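Local coordinates for putative nucleotide sugar epimerase/ dehydratase (Bordetella bronchiseptica, PDB 2Q1S), which binds NAD(H) in a Rossmann fold and probably acts as a nucleotide-sugar epimerase or dehydratase in lipopolysaccharide O-antigen biosynthesis, at residues Ala256-Ile261 / Thr291-Leu296. Residues are numbered along the deposited sequence; the frame is centred on the assembly and turned at random.
Sequences ATRDFI and TSIADL
Ala256 accepts the amide of Ile293 on its carbonyl (Ile293 N to Ala256 O 2.8 Å), where a short antiparallel pairing of strands 257-262 and 291-292 runs straight into helix 293-304. The position is consistent with the nucleotide-sugar-binding side of an extended short-chain dehydrogenase/reductase. The same oxygen receives a CA-H...O contact from Ser292, and the Ala256 methyl lies against Ile293 CG1. Thr257 and Ser292 form the non-hydrogen-bonded pair, with Thr257 CG2 packed on Ser292 CB at 3.9 Å. Ser292 is the N-cap of the helix: its OG sits between the backbone N and the carbonyl carbon (chi1 70°), and from there accepts a rather long bond from Asp295 N (3.3 Å). Arg258 and Thr291 are the hydrogen-bonded pair: Arg258 N donates to Thr291 O, and Thr291 N returns a bond to Arg258 O. From here the extended arginine side chain runs past Ile293 CD1 to Asn210, to which NH1 is hydrogen-bonded; both residues belong to a UDP site that has no UDP in this chain. Beyond Asp259, the Phe260 ring wedges between strand and helix. Arg258 CB lies over one face and Leu296 CD1 over the other, a CH-pi contact 4.2 Å from the ring centroid, while Thr291 CB and Ile293 CD1 meet its edge in plane. Thr235 of helix 234-243 and Ile343 of helix 343-356 also pack on this ring. One water bridges the segments, accepting from Phe260 N at 3.2 Å and lying 2.7 Å from Thr291 OG1.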
ATOM      1  N   ALA A 256      22.037  11.365  18.308  1.00 59.55           N
ATOM      2  CA  ALA A 256      20.696  11.328  17.731  1.00 59.20           C
ATOM      3  C   ALA A 256      19.706  11.977  18.690  1.00 58.66           C
ATOM      4  O   ALA A 256      19.803  11.764  19.905  1.00 59.52           O
ATOM      5  CB  ALA A 256      20.278   9.896  17.429  1.00 59.30           C
ATOM      6  N   THR A 257      18.783  12.782  18.145  1.00 58.25           N
ATOM      7  CA  THR A 257      17.705  13.380  18.936  1.00 57.18           C
ATOM      8  C   THR A 257      16.361  12.820  18.512  1.00 57.14           C
ATOM      9  O   THR A 257      16.130  12.508  17.324  1.00 57.12           O
ATOM     10  CB  THR A 257      17.618  14.939  18.829  1.00 57.72           C
ATOM     11  OG1 THR A 257      17.443  15.338  17.460  1.00 59.43           O
ATOM     12  CG2 THR A 257      18.849  15.626  19.454  1.00 56.38           C
ATOM     13  N   ARG A 258      15.471  12.703  19.493  1.00 55.80           N
ATOM     14  CA  ARG A 258      14.100  12.282  19.224  1.00 54.50           C
ATOM     15  C   ARG A 258      13.084  13.136  19.975  1.00 53.71           C
ATOM     16  O   ARG A 258      13.408  13.720  21.016  1.00 54.37           O
ATOM     17  CB  ARG A 258      13.949  10.822  19.601  1.00 54.30           C
ATOM     18  CG  ARG A 258      14.918   9.925  18.835  1.00 54.91           C
ATOM     19  CD  ARG A 258      14.466   8.503  18.909  1.00 59.02           C
ATOM     20  NE  ARG A 258      15.551   7.578  18.595  1.00 61.81           N
ATOM     21  CZ  ARG A 258      15.403   6.261  18.527  1.00 63.04           C
ATOM     22  NH1 ARG A 258      14.214   5.712  18.731  1.00 64.93           N
ATOM     23  NH2 ARG A 258      16.444   5.496  18.249  1.00 65.70           N
ATOM     24  N   ASP A 259      11.861  13.207  19.443  1.00 51.98           N
ATOM     25  CA  ASP A 259      10.770  13.894  20.112  0.50 51.42           C
ATOM     26  C   ASP A 259       9.979  12.846  20.898  1.00 50.39           C
ATOM     27  O   ASP A 259       8.977  12.332  20.412  1.00 50.77           O
ATOM     28  CB  ASP A 259       9.899  14.604  19.054  0.50 51.90           C
ATOM     29  CG  ASP A 259       8.673  15.287  19.641  0.50 53.37           C
ATOM     30  OD1 ASP A 259       8.196  14.845  20.710  0.50 56.48           O
ATOM     31  OD2 ASP A 259       8.155  16.238  19.012  0.50 55.78           O
ATOM     32  N   PHE A 260      10.454  12.495  22.091  1.00 48.61           N
ATOM     33  CA  PHE A 260       9.766  11.482  22.892  1.00 47.56           C
ATOM     34  C   PHE A 260       8.442  12.048  23.388  1.00 47.70           C
ATOM     35  O   PHE A 260       8.339  13.254  23.675  1.00 49.07           O
ATOM     36  CB  PHE A 260      10.619  11.047  24.090  1.00 46.85           C
ATOM     37  CG  PHE A 260      11.887  10.339  23.702  1.00 44.71           C
ATOM     38  CD1 PHE A 260      11.863   9.007  23.326  1.00 45.05           C
ATOM     39  CD2 PHE A 260      13.112  11.020  23.698  1.00 44.48           C
ATOM     40  CE1 PHE A 260      13.038   8.349  22.947  1.00 44.01           C
ATOM     41  CE2 PHE A 260      14.286  10.373  23.319  1.00 45.03           C
ATOM     42  CZ  PHE A 260      14.247   9.030  22.946  1.00 45.18           C
ATOM     43  N   ILE A 261       7.447  11.171  23.498  1.00 47.42           N
ATOM     44  CA  ILE A 261       6.133  11.553  24.029  1.00 45.66           C
ATOM     45  C   ILE A 261       5.636  10.457  24.968  1.00 44.82           C
ATOM     46  O   ILE A 261       5.740   9.276  24.659  1.00 44.83           O
ATOM     47  CB  ILE A 261       5.095  11.858  22.904  1.00 45.36           C
ATOM     48  CG1 ILE A 261       3.757  12.326  23.510  1.00 44.97           C
ATOM     49  CG2 ILE A 261       4.948  10.653  21.928  1.00 46.39           C
ATOM     50  CD1 ILE A 261       2.757  12.842  22.512  1.00 43.67           C
ATOM     51  N   THR A 291      14.953  15.406  22.630  1.00 40.23           N
ATOM     52  CA  THR A 291      15.911  14.945  23.629  1.00 39.84           C
ATOM     53  C   THR A 291      16.912  14.057  22.922  1.00 39.48           C
ATOM     54  O   THR A 291      16.520  13.155  22.172  1.00 38.60           O
ATOM     55  CB  THR A 291      15.205  14.135  24.751  1.00 40.03           C
ATOM     56  OG1 THR A 291      14.157  14.928  25.310  1.00 40.81           O
ATOM     57  CG2 THR A 291      16.184  13.727  25.868  1.00 39.48           C
ATOM     58  N   SER A 292      18.186  14.273  23.165  1.00 20.00           N
ATOM     59  CA  SER A 292      19.184  13.418  22.606  1.00 20.00           C
ATOM     60  C   SER A 292      19.246  12.096  23.333  1.00 20.00           C
ATOM     61  O   SER A 292      18.874  12.001  24.456  1.00 39.20           O
ATOM     62  CB  SER A 292      20.536  14.095  22.595  1.00 20.00           C
ATOM     63  OG  SER A 292      21.055  14.227  23.886  1.00 20.00           O
ATOM     64  N   ILE A 293      19.743  11.084  22.671  1.00 41.07           N
ATOM     65  CA  ILE A 293      19.878   9.770  23.304  1.00 42.90           C
ATOM     66  C   ILE A 293      20.848   9.850  24.490  1.00 45.13           C
ATOM     67  O   ILE A 293      20.647   9.172  25.502  1.00 44.63           O
ATOM     68  CB  ILE A 293      20.275   8.683  22.278  1.00 42.28           C
ATOM     69  CG1 ILE A 293      19.249   8.644  21.139  1.00 41.03           C
ATOM     70  CG2 ILE A 293      20.424   7.302  22.930  1.00 41.24           C
ATOM     71  CD1 ILE A 293      17.817   8.444  21.612  1.00 39.33           C
ATOM     72  N   ALA A 294      21.863  10.711  24.385  1.00 48.95           N
ATOM     73  CA  ALA A 294      22.803  10.909  25.504  1.00 50.99           C
ATOM     74  C   ALA A 294      22.096  11.444  26.757  1.00 52.77           C
ATOM     75  O   ALA A 294      22.376  10.964  27.855  1.00 54.27           O
ATOM     76  CB  ALA A 294      23.966  11.809  25.114  1.00 50.66           C
ATOM     77  N   ASP A 295      21.181  12.409  26.580  1.00 54.24           N
ATOM     78  CA  ASP A 295      20.449  13.008  27.702  1.00 55.13           C
ATOM     79  C   ASP A 295      19.413  12.048  28.263  1.00 56.45           C
ATOM     80  O   ASP A 295      19.235  11.961  29.478  1.00 56.20           O
ATOM     81  CB  ASP A 295      19.801  14.336  27.311  1.00 55.70           C
ATOM     82  CG  ASP A 295      20.817  15.452  27.156  1.00 56.87           C
ATOM     83  OD1 ASP A 295      21.988  15.264  27.562  1.00 59.21           O
ATOM     84  OD2 ASP A 295      20.452  16.522  26.635  1.00 58.88           O
ATOM     85  N   LEU A 296      18.736  11.332  27.367  1.00 56.78           N
ATOM     86  CA  LEU A 296      17.878  10.215  27.793  1.00 58.30           C
ATOM     87  C   LEU A 296      18.636   9.260  28.732  1.00 58.60           C
ATOM     88  O   LEU A 296      18.208   9.006  29.873  1.00 59.83           O
ATOM     89  CB  LEU A 296      17.302   9.471  26.573  1.00 58.23           C
ATOM     90  CG  LEU A 296      16.284   8.354  26.857  1.00 59.34           C
ATOM     91  CD1 LEU A 296      14.895   8.953  27.085  1.00 61.47           C
ATOM     92  CD2 LEU A 296      16.229   7.335  25.700  1.00 58.79           C
TER
HETATM   93  O   HOH W   1      11.782  14.535  24.106  1.00 43.39           O